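Local coordinates for family 88 glycosyl hydrolase (Bacteroides thetaiotaomicron, PDB 5NOA), which is probably an unsaturated rhamnogalacturonyl hydrolase of a human gut bacterium, acting on complex plant glycans, at residues R53-N58 and Y105-D110; G83-N88 and Q122-L127; K91-D96 and D110-G115; D116-F121 and Y163-V168. All blocks are in the same frame, centred on the assembly; numbering follows the deposited sequence. Where two conformers were deposited one is given.

Contact 1. Residues R53-N58 and Y105-D110; sequences RSFWDN and YGESND
Phe55 pushes the far end of its ring into a corner built by Tyr105, Gly106 and Glu107, and this is the tightly packed half of the contact. Its CZ lies 3.6 Å from Tyr105 OH, which comes in at the ring's edge, and 3.7 Å from Glu107 CG. Next to it, CE1 sits 3.6 Å from Gly106 O, a carbonyl oxygen that is buried here and has no polar partner in the model. The ring gets there because CG is anti to the backbone N (chi1 -161°), which sends it out from the residue just ahead of helix 56-72; Tyr117 packs against it as well. With an alanine at Phe55 the ring is gone, and a gap would probably open beneath Glu107 CG, leaving the phenol of Tyr105 freer to shift.

The other half is polar and more open to solvent. Arg53, with its chain extended from CG to NE, offers NH2 to Glu107 OE1 at 3.1 Å, a salt bridge with an N-H...O angle of 160°. The oxygen is near the guanidinium plane, yet NH2 stands above the carboxylate plane, and the two planes are 84° apart. Glu107 OE2 takes a 2.5 Å hydrogen bond from Tyr105 OH on its anti side. A water then gives its proton to Tyr105 OH (2.7 Å) and accepts from Trp56 NE1 (2.9 Å).

Each carboxylate oxygen of Glu107 thus has its own donor, one charged and one phenolic, so the group is likely to be fixed in rotation, with the positive charge of Arg53 partly balancing its own.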
loop_
_atom_site.group_PDB
_atom_site.type_symbol
_atom_site.label_atom_id
_atom_site.label_comp_id
_atom_site.label_asym_id
_atom_site.label_seq_id
_atom_site.Cartn_x
_atom_site.Cartn_y
_atom_site.Cartn_z
ATOM N N ARG A 53 14.570 -10.045 5.098
ATOM C CA ARG A 53 14.967 -8.692 5.422
ATOM C C ARG A 53 13.769 -7.747 5.549
ATOM O O ARG A 53 12.617 -8.072 5.192
ATOM C CB ARG A 53 16.002 -8.190 4.420
ATOM C CG ARG A 53 15.500 -8.078 2.997
ATOM C CD ARG A 53 16.600 -7.552 2.086
ATOM N NE ARG A 53 16.118 -7.506 0.728
ATOM C CZ ARG A 53 16.877 -7.194 -0.318
ATOM N NH1 ARG A 53 18.158 -6.882 -0.156
ATOM N NH2 ARG A 53 16.331 -7.220 -1.499
ATOM N N SER A 54 14.120 -6.543 5.992
ATOM C CA SER A 54 13.131 -5.507 6.324
ATOM C C SER A 54 12.648 -4.700 5.121
ATOM O O SER A 54 11.773 -3.856 5.285
ATOM C CB SER A 54 13.762 -4.537 7.353
ATOM O OG SER A 54 14.707 -3.681 6.681
ATOM N N PHE A 55 13.199 -4.956 3.941
ATOM C CA PHE A 55 12.933 -4.210 2.713
ATOM C C PHE A 55 11.464 -4.292 2.294
ATOM O O PHE A 55 10.693 -5.147 2.783
ATOM C CB PHE A 55 13.870 -4.760 1.623
ATOM C CG PHE A 55 14.099 -3.889 0.409
ATOM C CD1 PHE A 55 14.536 -2.577 0.511
ATOM C CD2 PHE A 55 14.006 -4.450 -0.862
ATOM C CE1 PHE A 55 14.821 -1.826 -0.626
ATOM C CE2 PHE A 55 14.273 -3.709 -1.986
ATOM C CZ PHE A 55 14.669 -2.397 -1.864
ATOM N N TRP A 56 11.087 -3.420 1.364
ATOM C CA TRP A 56 9.676 -3.091 1.129
ATOM C C TRP A 56 8.785 -4.261 0.820
ATOM O O TRP A 56 7.615 -4.220 1.175
ATOM C CB TRP A 56 9.526 -2.050 0.024
ATOM C CG TRP A 56 9.814 -2.581 -1.341
ATOM C CD1 TRP A 56 11.031 -2.638 -1.958
ATOM C CD2 TRP A 56 8.870 -3.167 -2.254
ATOM N NE1 TRP A 56 10.905 -3.229 -3.194
ATOM C CE2 TRP A 56 9.581 -3.549 -3.392
ATOM C CE3 TRP A 56 7.483 -3.411 -2.197
ATOM C CZ2 TRP A 56 8.973 -4.171 -4.473
ATOM C CZ3 TRP A 56 6.884 -4.040 -3.281
ATOM C CH2 TRP A 56 7.641 -4.425 -4.395
ATOM N N ASP A 57 9.275 -5.225 0.055
ATOM C CA ASP A 57 8.363 -6.281 -0.397
ATOM C C ASP A 57 7.924 -7.141 0.801
ATOM O O ASP A 57 6.740 -7.452 0.945
ATOM C CB ASP A 57 8.987 -7.068 -1.542
ATOM C CG ASP A 57 10.357 -7.719 -1.211
ATOM O OD1 ASP A 57 11.212 -7.134 -0.471
ATOM O OD2 ASP A 57 10.595 -8.829 -1.726
ATOM N N ASN A 58 8.871 -7.493 1.663
ATOM C CA ASN A 58 8.519 -8.211 2.889
ATOM C C ASN A 58 7.725 -7.312 3.803
ATOM O O ASN A 58 6.722 -7.733 4.411
ATOM C CB ASN A 58 9.769 -8.706 3.603
ATOM C CG ASN A 58 10.474 -9.797 2.865
ATOM O OD1 ASN A 58 9.870 -10.537 2.092
ATOM N ND2 ASN A 58 11.763 -9.909 3.112
ATOM N N TYR A 105 17.382 4.594 -5.267
ATOM C CA TYR A 105 17.134 3.167 -5.100
ATOM C C TYR A 105 18.400 2.436 -4.661
ATOM O O TYR A 105 19.449 2.507 -5.307
ATOM C CB TYR A 105 16.648 2.525 -6.413
ATOM C CG TYR A 105 16.270 1.061 -6.216
ATOM C CD1 TYR A 105 17.196 0.053 -6.284
ATOM C CD2 TYR A 105 14.982 0.714 -5.869
ATOM C CE1 TYR A 105 16.833 -1.259 -6.035
ATOM C CE2 TYR A 105 14.606 -0.593 -5.637
ATOM C CZ TYR A 105 15.543 -1.566 -5.695
ATOM O OH TYR A 105 15.188 -2.885 -5.434
ATOM N N GLY A 106 18.276 1.634 -3.605
ATOM C CA GLY A 106 19.289 0.735 -3.205
ATOM C C GLY A 106 18.750 -0.227 -2.194
ATOM O O GLY A 106 17.771 0.059 -1.494
ATOM N N GLU A 107 19.415 -1.379 -2.128
ATOM C CA GLU A 107 19.050 -2.465 -1.214
ATOM C C GLU A 107 20.077 -2.676 -0.112
ATOM O O GLU A 107 19.886 -3.515 0.760
ATOM C CB GLU A 107 18.860 -3.771 -2.006
ATOM C CG GLU A 107 17.923 -3.554 -3.195
ATOM C CD GLU A 107 17.656 -4.801 -4.038
ATOM O OE1 GLU A 107 18.100 -5.902 -3.638
ATOM O OE2 GLU A 107 16.981 -4.654 -5.089
ATOM N N SER A 108 21.168 -1.917 -0.149
ATOM C CA SER A 108 22.230 -2.084 0.788
ATOM C C SER A 108 21.991 -1.226 2.028
ATOM O O SER A 108 21.059 -0.407 2.063
ATOM C CB SER A 108 23.557 -1.790 0.110
ATOM O OG SER A 108 23.621 -0.474 -0.277
ATOM N N ASN A 109 22.839 -1.429 3.037
ATOM C CA ASN A 109 22.591 -0.830 4.345
ATOM C C ASN A 109 22.766 0.678 4.436
ATOM O O ASN A 109 22.350 1.247 5.453
ATOM C CB ASN A 109 23.323 -1.597 5.444
ATOM C CG ASN A 109 22.579 -2.875 5.828
ATOM O OD1 ASN A 109 21.344 -2.871 6.051
ATOM N ND2 ASN A 109 23.311 -3.980 5.849
ATOM N N ASP A 110 23.287 1.336 3.387
ATOM C CA ASP A 110 23.385 2.775 3.380
ATOM C C ASP A 110 22.055 3.451 3.009
ATOM O O ASP A 110 21.954 4.670 3.143
ATOM C CB ASP A 110 24.432 3.265 2.344
ATOM C CG ASP A 110 25.849 2.938 2.707
ATOM O OD1 ASP A 110 26.111 2.484 3.825
ATOM O OD2 ASP A 110 26.718 3.195 1.835
HETATM O O HOH W 1 12.722 -4.094 -5.305
#

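Contact 2. Residues G83-N88 and Q122-L127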
loop_
_atom_site.group_PDB
_atom_site.type_symbol
_atom_site.label_atom_id
_atom_site.label_comp_id
_atom_site.label_asym_id
_atom_site.label_seq_id
_atom_site.Cartn_x
_atom_site.Cartn_y
_atom_site.Cartn_z
ATOM N N GLY A 83 8.267 -11.923 15.033
ATOM C CA GLY A 83 9.466 -12.667 14.663
ATOM C C GLY A 83 10.264 -11.974 13.577
ATOM O O GLY A 83 11.498 -11.923 13.617
ATOM N N TRP A 84 9.554 -11.390 12.619
ATOM C CA TRP A 84 10.219 -10.646 11.550
ATOM C C TRP A 84 10.883 -9.395 12.061
ATOM O O TRP A 84 12.005 -9.090 11.685
ATOM C CB TRP A 84 9.216 -10.357 10.448
ATOM C CG TRP A 84 9.678 -9.491 9.332
ATOM C CD1 TRP A 84 10.428 -9.858 8.257
ATOM C CD2 TRP A 84 9.336 -8.134 9.113
ATOM N NE1 TRP A 84 10.558 -8.820 7.372
ATOM C CE2 TRP A 84 9.884 -7.748 7.871
ATOM C CE3 TRP A 84 8.566 -7.214 9.812
ATOM C CZ2 TRP A 84 9.712 -6.475 7.346
ATOM C CZ3 TRP A 84 8.425 -5.943 9.305
ATOM C CH2 TRP A 84 8.961 -5.598 8.076
ATOM N N ALA A 85 10.202 -8.693 12.952
ATOM C CA ALA A 85 10.767 -7.462 13.527
ATOM C C ALA A 85 12.025 -7.761 14.322
ATOM O O ALA A 85 13.020 -7.050 14.197
ATOM C CB ALA A 85 9.727 -6.732 14.386
ATOM N N GLU A 86 11.979 -8.835 15.114
ATOM C CA GLU A 86 13.130 -9.258 15.907
ATOM C C GLU A 86 14.289 -9.679 14.995
ATOM O O GLU A 86 15.450 -9.297 15.233
ATOM C CB GLU A 86 12.766 -10.415 16.836
ATOM C CG GLU A 86 11.821 -10.010 17.980
ATOM C CD GLU A 86 12.433 -9.190 19.131
ATOM O OE1 GLU A 86 13.629 -8.814 19.104
ATOM O OE2 GLU A 86 11.678 -8.917 20.094
ATOM N N HIS A 87 13.981 -10.412 13.927
ATOM C CA HIS A 87 14.990 -10.867 12.987
ATOM C C HIS A 87 15.737 -9.653 12.394
ATOM O O HIS A 87 16.959 -9.674 12.221
ATOM C CB HIS A 87 14.347 -11.644 11.858
ATOM C CG HIS A 87 15.284 -12.042 10.775
ATOM N ND1 HIS A 87 16.184 -13.076 10.917
ATOM C CD2 HIS A 87 15.449 -11.572 9.523
ATOM C CE1 HIS A 87 16.866 -13.213 9.788
ATOM N NE2 HIS A 87 16.443 -12.301 8.932
ATOM N N ASN A 88 15.006 -8.570 12.137
ATOM C CA ASN A 88 15.524 -7.346 11.540
ATOM C C ASN A 88 15.977 -6.305 12.565
ATOM O O ASN A 88 16.310 -5.193 12.191
ATOM C CB ASN A 88 14.506 -6.804 10.546
ATOM C CG ASN A 88 14.442 -7.665 9.306
ATOM O OD1 ASN A 88 15.422 -7.766 8.585
ATOM N ND2 ASN A 88 13.314 -8.328 9.078
ATOM N N GLN A 122 6.277 0.985 9.810
ATOM C CA GLN A 122 4.833 0.889 10.048
ATOM C C GLN A 122 4.503 -0.268 10.978
ATOM O O GLN A 122 3.683 -0.155 11.902
ATOM C CB GLN A 122 4.059 0.716 8.753
ATOM C CG GLN A 122 4.220 1.868 7.781
ATOM C CD GLN A 122 3.325 1.740 6.564
ATOM O OE1 GLN A 122 2.185 1.247 6.675
ATOM N NE2 GLN A 122 3.785 2.220 5.412
ATOM N N THR A 123 5.112 -1.413 10.693
ATOM C CA THR A 123 4.900 -2.607 11.512
ATOM C C THR A 123 5.544 -2.465 12.881
ATOM O O THR A 123 4.945 -2.841 13.889
ATOM C CB THR A 123 5.350 -3.858 10.749
ATOM O OG1 THR A 123 4.485 -4.019 9.606
ATOM C CG2 THR A 123 5.241 -5.092 11.589
ATOM N N TYR A 124 6.734 -1.865 12.930
ATOM C CA TYR A 124 7.358 -1.678 14.228
ATOM C C TYR A 124 6.491 -0.802 15.128
ATOM O O TYR A 124 6.346 -1.096 16.324
ATOM C CB TYR A 124 8.749 -1.115 14.099
ATOM C CG TYR A 124 9.708 -1.904 13.249
ATOM C CD1 TYR A 124 9.506 -3.244 12.935
ATOM C CD2 TYR A 124 10.815 -1.291 12.704
ATOM C CE1 TYR A 124 10.380 -3.926 12.111
ATOM C CE2 TYR A 124 11.702 -1.969 11.900
ATOM C CZ TYR A 124 11.504 -3.301 11.609
ATOM O OH TYR A 124 12.336 -4.027 10.795
ATOM N N ALA A 125 5.910 0.258 14.556
ATOM C CA ALA A 125 5.011 1.142 15.298
ATOM C C ALA A 125 3.761 0.407 15.741
ATOM O O ALA A 125 3.285 0.598 16.871
ATOM C CB ALA A 125 4.661 2.347 14.463
ATOM N N ASP A 126 3.183 -0.420 14.862
ATOM C CA ASP A 126 1.975 -1.190 15.239
ATOM C C ASP A 126 2.276 -2.114 16.415
ATOM O O ASP A 126 1.492 -2.257 17.337
ATOM C CB ASP A 126 1.471 -2.034 14.044
ATOM C CG ASP A 126 0.781 -1.237 12.976
ATOM O OD1 ASP A 126 0.409 -0.077 13.210
ATOM O OD2 ASP A 126 0.615 -1.816 11.863
ATOM N N LEU A 127 3.412 -2.782 16.336
ATOM C CA LEU A 127 3.824 -3.695 17.408
ATOM C C LEU A 127 4.073 -2.920 18.709
ATOM O O LEU A 127 3.699 -3.385 19.784
ATOM C CB LEU A 127 5.058 -4.494 17.001
ATOM C CG LEU A 127 4.801 -5.473 15.847
ATOM C CD1 LEU A 127 6.093 -6.064 15.310
ATOM C CD2 LEU A 127 3.857 -6.578 16.295
#
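Ala85 and Tyr124 make the closest apolar approach between the two segments, with Ala85 CB 3.7 Å from Tyr124 CE1. The same methyl lies 3.8 Å from Leu127 CD1, so one small residue accepts both a ring and a branched tip from helix 120-130.

The one aromatic pair is Trp84 with Tyr124. Their ring centroids are 5.9 Å apart with planes at 43°, an oblique meeting in which Trp84 CZ3 comes 4.0 Å from Tyr124 CE1. Thr123 CB stands at the edge of the same indole, 4.0 Å from CZ3. Trp84 reaches this far because its CG is anti to the backbone N (chi1 174°); His62 stacks on its ring.

The polar ends find partners in neighbouring loops. Tyr124 OH passes Asn88 CB at 3.5 Å and is hydrogen-bonded to Lys91 O, Trp84 NE1 binds Arg53 O, and Asn88 ND2 binds Gly52 O besides a weak bond to Trp84 O at the end of its own helix.

The helix axes approach to 10.5 Å and cross at -116°, a steep packing of neighbouring helices within the (alpha/alpha)6 barrel known for family 88 hydrolases.

Contact 3. Residues K91-D96 and D110-G115; sequences KGAKSD and DYVLFG
Ser95 and Asp110 face each other between two irregular runs of chain, and the serine is a good side chain to follow outward. Its CB points toward the other segment and lies 3.8 Å from Asp110 OD1, with Asp110 CA slightly farther off at 4.0 Å. One bond on, OG is anti to the backbone N (chi1 171°), which carries it alongside the carboxylate but too far for a direct bond. A water fills the step: it is 2.8 Å from Ser95 OG and donates to Asp110 OD1 at 2.5 Å. The hydroxyl is also hydrogen-bonded to His97 N, so its tip serves its own chain as well as the bridge. The CB of Asp110 points away from the 91-96 segment, and its carboxylate end turns back to reach the water.

Behind this polar edge the contact is apolar and buried. Ala93 CB touches Val112 CG2 at 3.8 Å and rests equally close, 3.8 Å, to the carbonyl carbon of Tyr111, at the centre of an inverse gamma turn. Val112 CG2 is pressed in turn against two backbone oxygens, 3.7 Å from Ala93 O and 3.8 Å from Ser95 O. Arg139 NH2 is hydrogen-bonded to both oxygens, and Trp101 NE1 to that of Ser95.

Both segments belong to the long connection between helix 75-87 and helix 120-130. Arg139 and Val143 of helix 135-149 pack on Val112, while a backbone bond between Ser95 and Asn109, just ahead of the 110-115 segment, fastens the two runs side by side next to that helix.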
loop_
_atom_site.group_PDB
_atom_site.type_symbol
_atom_site.label_atom_id
_atom_site.label_comp_id
_atom_site.label_asym_id
_atom_site.label_seq_id
_atom_site.Cartn_x
_atom_site.Cartn_y
_atom_site.Cartn_z
ATOM N N LYS A 91 14.965 -2.514 12.860
ATOM C CA LYS A 91 15.607 -1.542 11.972
ATOM C C LYS A 91 15.205 -1.803 10.540
ATOM O O LYS A 91 14.757 -2.916 10.196
ATOM C CB LYS A 91 17.141 -1.629 12.079
ATOM C CG LYS A 91 17.715 -1.269 13.427
ATOM C CD LYS A 91 19.227 -1.443 13.460
ATOM C CE LYS A 91 19.748 -1.055 14.814
ATOM N NZ LYS A 91 21.214 -1.171 14.820
ATOM N N GLY A 92 15.374 -0.789 9.706
ATOM C CA GLY A 92 15.389 -0.941 8.255
ATOM C C GLY A 92 16.825 -1.161 7.829
ATOM O O GLY A 92 17.511 -2.038 8.337
ATOM N N ALA A 93 17.308 -0.352 6.893
ATOM C CA ALA A 93 18.736 -0.404 6.536
ATOM C C ALA A 93 19.578 -0.066 7.771
ATOM O O ALA A 93 19.185 0.751 8.576
ATOM C CB ALA A 93 18.966 0.550 5.394
ATOM N N LYS A 94 20.731 -0.713 7.935
ATOM C CA LYS A 94 21.438 -0.718 9.217
ATOM C C LYS A 94 22.529 0.315 9.417
ATOM O O LYS A 94 23.049 0.421 10.525
ATOM C CB LYS A 94 21.979 -2.133 9.495
ATOM C CG LYS A 94 20.920 -3.214 9.543
ATOM C CD LYS A 94 21.550 -4.586 9.664
ATOM C CE LYS A 94 20.567 -5.792 9.677
ATOM N NZ LYS A 94 19.680 -5.711 10.789
ATOM N N SER A 95 22.916 1.071 8.378
ATOM C CA SER A 95 24.105 1.928 8.525
ATOM C C SER A 95 23.916 2.976 9.612
ATOM O O SER A 95 22.881 3.629 9.677
ATOM C CB SER A 95 24.369 2.663 7.244
ATOM O OG SER A 95 25.373 3.638 7.422
ATOM N N ASP A 96 24.969 3.194 10.404
ATOM C CA ASP A 96 25.042 4.319 11.354
ATOM C C ASP A 96 25.872 5.518 10.835
ATOM O O ASP A 96 26.104 6.504 11.584
ATOM C CB ASP A 96 25.548 3.833 12.710
ATOM C CG ASP A 96 24.496 3.016 13.461
ATOM O OD1 ASP A 96 23.297 3.255 13.296
ATOM O OD2 ASP A 96 24.869 2.121 14.245
ATOM N N ASP A 110 23.287 1.336 3.387
ATOM C CA ASP A 110 23.385 2.775 3.380
ATOM C C ASP A 110 22.055 3.451 3.009
ATOM O O ASP A 110 21.954 4.670 3.143
ATOM C CB ASP A 110 24.432 3.265 2.344
ATOM C CG ASP A 110 25.849 2.938 2.707
ATOM O OD1 ASP A 110 26.111 2.484 3.825
ATOM O OD2 ASP A 110 26.718 3.195 1.835
ATOM N N TYR A 111 21.066 2.691 2.529
ATOM C CA TYR A 111 19.848 3.264 1.969
ATOM C C TYR A 111 18.792 3.506 3.040
ATOM O O TYR A 111 17.617 3.186 2.882
ATOM C CB TYR A 111 19.383 2.399 0.784
ATOM C CG TYR A 111 20.250 2.733 -0.402
ATOM C CD1 TYR A 111 21.522 2.186 -0.548
ATOM C CD2 TYR A 111 19.835 3.647 -1.357
ATOM C CE1 TYR A 111 22.354 2.587 -1.567
ATOM C CE2 TYR A 111 20.654 4.041 -2.394
ATOM C CZ TYR A 111 21.924 3.512 -2.501
ATOM O OH TYR A 111 22.720 3.897 -3.550
ATOM N N VAL A 112 19.227 4.154 4.104
ATOM C CA VAL A 112 18.416 4.367 5.286
ATOM C C VAL A 112 17.291 5.362 5.060
ATOM O O VAL A 112 16.228 5.255 5.674
ATOM C CB VAL A 112 19.351 4.835 6.440
ATOM C CG1 VAL A 112 18.581 5.220 7.704
ATOM C CG2 VAL A 112 20.394 3.791 6.756
ATOM N N LEU A 113 17.525 6.312 4.167
ATOM C CA LEU A 113 16.552 7.364 3.857
ATOM C C LEU A 113 15.647 7.054 2.675
ATOM O O LEU A 113 14.819 7.880 2.292
ATOM C CB LEU A 113 17.269 8.698 3.658
ATOM C CG LEU A 113 18.029 9.213 4.883
ATOM C CD1 LEU A 113 18.815 10.459 4.493
ATOM C CD2 LEU A 113 17.069 9.421 6.040
ATOM N N PHE A 114 15.842 5.880 2.082
ATOM C CA PHE A 114 15.004 5.414 0.997
ATOM C C PHE A 114 13.750 4.799 1.587
ATOM O O PHE A 114 13.830 3.874 2.396
ATOM C CB PHE A 114 15.793 4.377 0.198
ATOM C CG PHE A 114 15.072 3.817 -1.004
ATOM C CD1 PHE A 114 14.214 4.592 -1.806
ATOM C CD2 PHE A 114 15.288 2.499 -1.365
ATOM C CE1 PHE A 114 13.600 4.049 -2.909
ATOM C CE2 PHE A 114 14.656 1.960 -2.458
ATOM C CZ PHE A 114 13.802 2.731 -3.210
ATOM N N GLY A 115 12.575 5.290 1.183
ATOM C CA GLY A 115 11.333 4.839 1.749
ATOM C C GLY A 115 11.078 3.366 1.667
ATOM O O GLY A 115 10.357 2.825 2.538
HETATM O O HOH W 2 27.504 3.323 5.661
#

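Contact 4. Residues D116-F121 and Y163-V168; sequences DYQICF and YMVMPV
Within the helical barrel, where the chain leads into helix 120-130 against a kinked helix 160-176, Ile119 lies directly on Met164. The backbones come so near that Ile119 CA makes a CA-H...O contact of 3.3 Å with Met164 O. The helix is kinked here: Pro167 has no N-H to give and Val168 N bonds weakly to Val165 O instead, so Tyr163 O and Met164 O lack the usual helical donors; Gln122 NE2 is hydrogen-bonded to both.

With chi1 at 167° the CG1 branch of Ile119 swings opposite the backbone N, and the chain runs on extended until CD1 meets the edge of the Tyr163 ring, 3.7 Å from CE2. The same methyl is 3.5 Å from Met164 SD in one of that residue's two conformers, so this sulfur contact is less certain.

Gln118 OE1 sits against both methyls of Val165, 3.5 Å from CG1 and 3.5 Å from CG2, while its NE2 is held by Gln147 OE1 and Val112 O. Val168 CG2 presses on Gln118 O at 3.4 Å and on Phe121 CB at 4.0 Å, and CG1 stands at the edge of the Phe121 ring. Trimming Val168 to an alanine would probably leave Gln118 O and Phe121 CB without the methyl packed against them.

Helix 56-72 covers Ile119 through Trp56 and Ala59, helix 135-149 backs Gln118 and Phe121, and helix 226-242 packs on Tyr163.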
loop_
_atom_site.group_PDB
_atom_site.type_symbol
_atom_site.label_atom_id
_atom_site.label_comp_id
_atom_site.label_asym_id
_atom_site.label_seq_id
_atom_site.Cartn_x
_atom_site.Cartn_y
_atom_site.Cartn_z
ATOM N N ASP A 116 11.652 2.673 0.681
ATOM C CA ASP A 116 11.527 1.218 0.673
ATOM C C ASP A 116 12.141 0.528 1.900
ATOM O O ASP A 116 11.773 -0.608 2.205
ATOM C CB ASP A 116 12.117 0.636 -0.610
ATOM C CG ASP A 116 11.205 0.763 -1.827
ATOM O OD1 ASP A 116 10.054 1.186 -1.680
ATOM O OD2 ASP A 116 11.678 0.352 -2.914
ATOM N N TYR A 117 13.043 1.222 2.602
ATOM C CA TYR A 117 13.624 0.763 3.854
ATOM C C TYR A 117 13.000 1.400 5.068
ATOM O O TYR A 117 13.537 1.269 6.195
ATOM C CB TYR A 117 15.156 0.887 3.850
ATOM C CG TYR A 117 15.878 -0.372 3.489
ATOM C CD1 TYR A 117 15.633 -1.560 4.174
ATOM C CD2 TYR A 117 16.840 -0.341 2.497
ATOM C CE1 TYR A 117 16.350 -2.713 3.860
ATOM C CE2 TYR A 117 17.554 -1.479 2.186
ATOM C CZ TYR A 117 17.307 -2.654 2.873
ATOM O OH TYR A 117 17.990 -3.792 2.522
ATOM N N GLN A 118 11.859 2.061 4.888
ATOM C CA GLN A 118 11.144 2.690 5.982
ATOM C C GLN A 118 9.745 2.148 6.211
ATOM O O GLN A 118 9.175 2.358 7.271
ATOM C CB GLN A 118 11.107 4.196 5.744
ATOM C CG GLN A 118 12.487 4.835 5.657
ATOM C CD GLN A 118 12.440 6.292 5.314
ATOM O OE1 GLN A 118 11.467 6.767 4.735
ATOM N NE2 GLN A 118 13.520 7.028 5.629
ATOM N N ILE A 119 9.186 1.439 5.224
ATOM C CA ILE A 119 7.875 0.854 5.438
ATOM C C ILE A 119 7.879 -0.123 6.592
ATOM O O ILE A 119 6.858 -0.268 7.283
ATOM C CB ILE A 119 7.287 0.256 4.144
ATOM C CG1 ILE A 119 6.048 -0.630 4.440
ATOM C CG2 ILE A 119 8.314 -0.506 3.332
ATOM C CD1 ILE A 119 5.257 -1.061 3.207
ATOM N N CYS A 120 8.999 -0.793 6.860
ATOM C CA CYS A 120 9.073 -1.652 8.048
ATOM C C CYS A 120 8.669 -0.915 9.337
ATOM O O CYS A 120 8.132 -1.528 10.243
ATOM C CB CYS A 120 10.472 -2.256 8.162
ATOM S SG CYS A 120 11.819 -1.088 8.355
ATOM N N PHE A 121 8.951 0.385 9.407
ATOM C CA PHE A 121 8.600 1.164 10.576
ATOM C C PHE A 121 7.108 1.166 10.851
ATOM O O PHE A 121 6.713 1.360 12.006
ATOM C CB PHE A 121 9.094 2.619 10.448
ATOM C CG PHE A 121 10.585 2.814 10.196
ATOM C CD1 PHE A 121 11.524 1.856 10.526
ATOM C CD2 PHE A 121 11.041 4.041 9.689
ATOM C CE1 PHE A 121 12.886 2.099 10.326
ATOM C CE2 PHE A 121 12.369 4.285 9.501
ATOM C CZ PHE A 121 13.302 3.316 9.816
ATOM N N TYR A 163 2.828 5.059 -0.205
ATOM C CA TYR A 163 2.378 4.013 0.733
ATOM C C TYR A 163 3.443 3.667 1.745
ATOM O O TYR A 163 3.167 3.399 2.907
ATOM C CB TYR A 163 1.997 2.735 -0.008
ATOM C CG TYR A 163 1.426 1.630 0.872
ATOM C CD1 TYR A 163 0.096 1.597 1.164
ATOM C CD2 TYR A 163 2.229 0.667 1.438
ATOM C CE1 TYR A 163 -0.431 0.614 1.947
ATOM C CE2 TYR A 163 1.719 -0.323 2.258
ATOM C CZ TYR A 163 0.392 -0.362 2.507
ATOM O OH TYR A 163 -0.177 -1.306 3.310
ATOM N N MET A 164 4.698 3.632 1.296
ATOM C CA MET A 164 5.778 3.153 2.165
ATOM C C MET A 164 5.946 4.064 3.364
ATOM O O MET A 164 6.188 3.569 4.465
ATOM C CB MET A 164 7.121 3.072 1.429
ATOM C CG MET A 164 7.180 2.216 0.193
ATOM S SD MET A 164 6.465 0.604 0.367
ATOM C CE MET A 164 6.246 0.097 -1.336
ATOM N N VAL A 165 5.824 5.385 3.163
ATOM C CA VAL A 165 6.253 6.323 4.178
ATOM C C VAL A 165 5.143 7.197 4.741
ATOM O O VAL A 165 5.220 7.575 5.909
ATOM C CB VAL A 165 7.468 7.184 3.765
ATOM C CG1 VAL A 165 8.159 7.756 4.982
ATOM C CG2 VAL A 165 8.462 6.375 2.968
ATOM N N MET A 166 4.101 7.536 3.990
ATOM C CA MET A 166 3.093 8.418 4.587
ATOM C C MET A 166 2.554 7.870 5.886
ATOM O O MET A 166 2.443 8.623 6.841
ATOM C CB MET A 166 1.955 8.735 3.640
ATOM C CG MET A 166 2.345 9.555 2.430
ATOM S SD MET A 166 0.964 10.215 1.493
ATOM C CE MET A 166 0.032 8.739 1.148
ATOM N N PRO A 167 2.207 6.571 5.963
ATOM C CA PRO A 167 1.674 6.051 7.236
ATOM C C PRO A 167 2.696 5.966 8.350
ATOM O O PRO A 167 2.316 5.940 9.529
ATOM C CB PRO A 167 1.108 4.672 6.862
ATOM C CG PRO A 167 0.983 4.729 5.349
ATOM C CD PRO A 167 2.154 5.545 4.917
ATOM N N VAL A 168 3.988 5.981 8.031
ATOM C CA VAL A 168 5.014 6.115 9.059
ATOM C C VAL A 168 4.858 7.442 9.776
ATOM O O VAL A 168 4.970 7.531 10.994
ATOM C CB VAL A 168 6.433 6.003 8.462
ATOM C CG1 VAL A 168 7.510 6.290 9.526
ATOM C CG2 VAL A 168 6.678 4.615 7.895
#

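Contacts 2 and 4 are buried and largely apolar, and contact 4 is the deepest, its centre about 9 Å from that of the chain. They share helix 120-130: the lead-in and first residues meet helix 160-176, the next turn helix 75-87, with Gln122 as the bridge between them. Contacts 1 and 3 are only partly buried. Contact 3 joins two irregular runs, contact 1 joins the start of helix 56-72 to a loop, and they share Asp110. Both set a packed floor against a polar, solvent-facing side, which holds a salt bridge in contact 1 and a water bridge in contact 3. Tyr117 ties contact 1 to the segment of contact 4, its hydroxyl bonded to Glu107 O.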